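Local coordinates for glycerol-3-phosphate dehydrogenase [NAD(+)] (PDB 6IUY), which probably interconverts sn-glycerol 3-phosphate and dihydroxyacetone phosphate with NAD(+), and joins a phosphatase-like domain to its dehydrogenase in a single chain, at residues G133-R136 / E137-L140; E550-E553 / K554-N558. One frame throughout, in Å; residues are numbered along the deposited sequence.

Interaction 1: G133-R136 / E137-L140; sequences GGFR and EMAL
The carbonyl of Phe135, the N-cap residue, receives two amides from the helix it starts. Met138 N reaches Phe135 O at 3.0 Å from well above the carbonyl plane, whereas Ala139 N, at 3.3 Å from the same Phe135 O, lies in that plane. One residue on, Leu140 N donates to Arg136 O at 3.1 Å, and Ala139 N adds a weak bond to this oxygen. Gly133 and Gly134 lead in from strand 127-131, so the turn follows a strand of the parallel sheet in the haloacid dehalogenase-like domain, with Met138 about 7 Å from the magnesium ligand Asp43, side chain to side chain. Arg136 has CG anti to its N (chi1 -170°) and runs out extended; its NH1 is bound by the carbonyls of Val153 and Cys155. Leu140 CD1 packs 3.8 Å from Arg136 CG, and its CD2 lies over one guanidinium face, off-centre. With an alanine at Leu140, the arginine's methylenes and that guanidinium face would probably lose this apolar cover. Glu137, bent at chi2 (86°), brings OE1 to 3.6 Å from Phe135 CB, while OE2 accepts Met158 N.

Interaction 2: E550-E553 / K554-N558; sequences EKLE and KEMLN
Residues 550-553 and 554-558 form one continuous piece of chain, the helix 549-556 and its exit, and four successive i to i+4 hydrogen bonds tie the first part to the second. Lys554 N to Glu550 O is the longest at 3.3 Å. Glu555 N to Lys551 O measures 3.0 Å, and Met556 N to Leu552 O is the shortest at 2.6 Å. Leu557 N closes the series on Glu553 O at 3.0 Å, after which Asn558 leaves helical geometry with a positive phi of 56°.

Among the side chains, Leu552 and Met556 run side by side in the same direction. Met556 has CG anti to its carbonyl carbon (chi1 -63°) and stays extended at chi2, which carries SD back to 4.0 Å from Leu552 CB. Leu552 CD2 also lies 3.8 Å from OE1 of the extended Glu555, which points the same way. Glu553 and Leu557 instead cross at about a right angle: Leu557 CD1 meets the methylene Glu553 CG at 4.0 Å, beside the aliphatic part of the chain. The carboxylate beyond is directed to the following loop, where Glu553 OE2 accepts the amide of Leu562. This bond links the helix to the segment carrying the NAD-binding Lys561, whose side chain Glu553 also approaches.

Leu552 and Leu557 are the buried residues here, and both rest on helix 528-541. Leu552 packs on Val532 and Trp536, with Val547 of the preceding loop alongside, while Leu557 packs on Arg531 and Val532 and touches Leu562. The short helix thus lies against helix 528-541, whose first residue, Arg528, binds dihydroxyacetone phosphate and comes within about 4 Å of the Leu557 side chain.

Overall arrangement
Interaction 1 comes first along the chain, and interaction 2 begins some 400 residues later. Their centres are 69 Å apart, on opposite sides of the chain's centre, and their nearest atoms about 57 Å apart. They share neither sheet nor domain: 133-140 opens helix 136-145 beside the parallel sheet of the haloacid dehalogenase-like part, whereas 550-558 spans nearly all of helix 549-556 and its exit in the helical C-terminal part of the dehydrogenase. The first lies near the magnesium site, the second near NAD and dihydroxyacetone phosphate. This separation reflects the di-domain build, in which one polypeptide carries two distinct sites, consistent with direct conversion of dihydroxyacetone phosphate to glycerol.

Interaction 1: G133-R136 / E137-L140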
# COMPACT_ATOMS: atom_id res chain seq x y z
N GLY A 133 42.65 23.93 11.07
CA GLY A 133 43.49 24.69 10.16
C GLY A 133 44.83 24.01 10.04
O GLY A 133 45.74 24.50 9.38
N GLY A 134 44.94 22.87 10.70
CA GLY A 134 46.18 22.11 10.68
C GLY A 134 46.21 21.11 9.54
O GLY A 134 45.66 21.35 8.46
N PHE A 135 46.86 19.98 9.79
CA PHE A 135 47.05 18.97 8.76
C PHE A 135 46.02 17.85 8.84
O PHE A 135 45.78 17.30 9.91
CB PHE A 135 48.47 18.39 8.86
CG PHE A 135 49.56 19.42 8.78
CD1 PHE A 135 49.67 20.24 7.67
CD2 PHE A 135 50.48 19.56 9.81
CE1 PHE A 135 50.68 21.19 7.59
CE2 PHE A 135 51.48 20.51 9.73
CZ PHE A 135 51.58 21.32 8.62
N ARG A 136 45.43 17.52 7.69
CA ARG A 136 44.46 16.43 7.59
C ARG A 136 45.06 15.13 8.08
O ARG A 136 44.42 14.37 8.80
CB ARG A 136 43.98 16.27 6.15
CG ARG A 136 42.80 15.32 5.97
CD ARG A 136 42.20 15.39 4.57
NE ARG A 136 40.88 14.77 4.48
CZ ARG A 136 39.76 15.32 4.95
NH1 ARG A 136 39.79 16.49 5.54
NH2 ARG A 136 38.59 14.67 4.83
N GLU A 137 46.32 14.90 7.72
CA GLU A 137 47.01 13.67 8.08
C GLU A 137 47.05 13.45 9.59
O GLU A 137 47.35 12.34 10.06
CB GLU A 137 48.44 13.69 7.52
CG GLU A 137 48.53 13.69 5.99
CD GLU A 137 48.45 15.07 5.39
OE1 GLU A 137 48.28 16.05 6.15
OE2 GLU A 137 48.57 15.19 4.15
N MET A 138 46.76 14.50 10.35
CA MET A 138 46.77 14.43 11.81
C MET A 138 45.36 14.30 12.39
O MET A 138 45.16 13.69 13.45
CB MET A 138 47.46 15.66 12.39
CG MET A 138 48.78 16.02 11.71
SD MET A 138 50.09 14.86 12.15
CE MET A 138 50.06 15.08 13.92
N ALA A 139 44.40 14.91 11.70
CA ALA A 139 43.02 14.95 12.17
C ALA A 139 42.29 13.64 11.90
O ALA A 139 41.33 13.32 12.61
CB ALA A 139 42.27 16.11 11.53
N LEU A 140 42.72 12.89 10.89
CA LEU A 140 41.97 11.71 10.47
C LEU A 140 42.08 10.56 11.45
O LEU A 140 41.11 9.83 11.64
CB LEU A 140 42.39 11.26 9.06
CG LEU A 140 41.83 12.15 7.94
CD1 LEU A 140 42.19 11.63 6.56
CD2 LEU A 140 40.34 12.28 8.08

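Interaction 2: E550-E553 / K554-N558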
# COMPACT_ATOMS: atom_id res chain seq x y z
N GLU A 550 -21.70 -1.98 24.01
CA GLU A 550 -21.34 -1.53 25.34
C GLU A 550 -21.42 -2.67 26.35
O GLU A 550 -20.50 -2.88 27.14
CB GLU A 550 -22.22 -0.38 25.79
CG GLU A 550 -21.71 0.26 27.06
CD GLU A 550 -22.46 1.52 27.43
OE1 GLU A 550 -23.54 1.77 26.84
OE2 GLU A 550 -21.95 2.26 28.30
N LYS A 551 -22.52 -3.43 26.32
CA LYS A 551 -22.65 -4.58 27.21
C LYS A 551 -21.54 -5.61 27.00
O LYS A 551 -20.96 -6.11 27.96
CB LYS A 551 -24.00 -5.27 27.03
CG LYS A 551 -25.21 -4.51 27.60
CD LYS A 551 -26.51 -5.27 27.27
CE LYS A 551 -27.76 -4.54 27.73
NZ LYS A 551 -29.00 -5.36 27.46
N LEU A 552 -21.25 -5.94 25.74
CA LEU A 552 -20.23 -6.95 25.43
C LEU A 552 -18.84 -6.49 25.82
O LEU A 552 -18.00 -7.29 26.24
CB LEU A 552 -20.26 -7.30 23.92
CG LEU A 552 -21.53 -8.00 23.46
CD1 LEU A 552 -21.62 -8.13 21.92
CD2 LEU A 552 -21.64 -9.38 24.14
N GLU A 553 -18.58 -5.19 25.68
CA GLU A 553 -17.29 -4.64 26.09
C GLU A 553 -17.06 -4.95 27.57
O GLU A 553 -15.97 -5.41 27.98
CB GLU A 553 -17.23 -3.12 25.82
CG GLU A 553 -15.97 -2.43 26.37
CD GLU A 553 -16.04 -0.92 26.29
OE1 GLU A 553 -16.90 -0.30 26.98
OE2 GLU A 553 -15.24 -0.32 25.54
N LYS A 554 -18.10 -4.75 28.37
CA LYS A 554 -18.05 -4.99 29.80
C LYS A 554 -17.84 -6.48 30.06
O LYS A 554 -16.99 -6.91 30.87
CB LYS A 554 -19.34 -4.47 30.45
CG LYS A 554 -19.32 -4.38 31.97
CD LYS A 554 -20.04 -3.11 32.44
CE LYS A 554 -19.17 -1.87 32.19
NZ LYS A 554 -19.79 -0.57 32.59
N GLU A 555 -18.58 -7.29 29.32
CA GLU A 555 -18.57 -8.74 29.50
C GLU A 555 -17.29 -9.41 28.98
O GLU A 555 -16.85 -10.41 29.54
CB GLU A 555 -19.81 -9.33 28.80
CG GLU A 555 -19.98 -10.86 28.84
CD GLU A 555 -21.18 -11.31 27.97
OE1 GLU A 555 -22.11 -10.50 27.75
OE2 GLU A 555 -21.18 -12.46 27.47
N MET A 556 -16.70 -8.88 27.90
CA MET A 556 -15.60 -9.58 27.21
C MET A 556 -14.19 -9.00 27.41
O MET A 556 -13.20 -9.73 27.36
CB MET A 556 -15.89 -9.64 25.70
CG MET A 556 -17.16 -10.45 25.31
SD MET A 556 -17.58 -10.26 23.58
CE MET A 556 -16.14 -11.06 22.85
N LEU A 557 -14.07 -7.68 27.58
CA LEU A 557 -12.74 -7.07 27.49
C LEU A 557 -12.09 -6.72 28.84
O LEU A 557 -10.99 -6.15 28.87
CB LEU A 557 -12.82 -5.83 26.60
CG LEU A 557 -13.37 -6.03 25.18
CD1 LEU A 557 -13.30 -4.73 24.39
CD2 LEU A 557 -12.61 -7.10 24.44
N ASN A 558 -12.73 -7.07 29.94
CA ASN A 558 -12.07 -7.02 31.23
C ASN A 558 -11.48 -5.66 31.56
O ASN A 558 -10.31 -5.56 31.93
CB ASN A 558 -10.95 -8.05 31.27
CG ASN A 558 -11.47 -9.48 31.20
OD1 ASN A 558 -11.89 -10.05 32.21
ND2 ASN A 558 -11.40 -10.10 30.01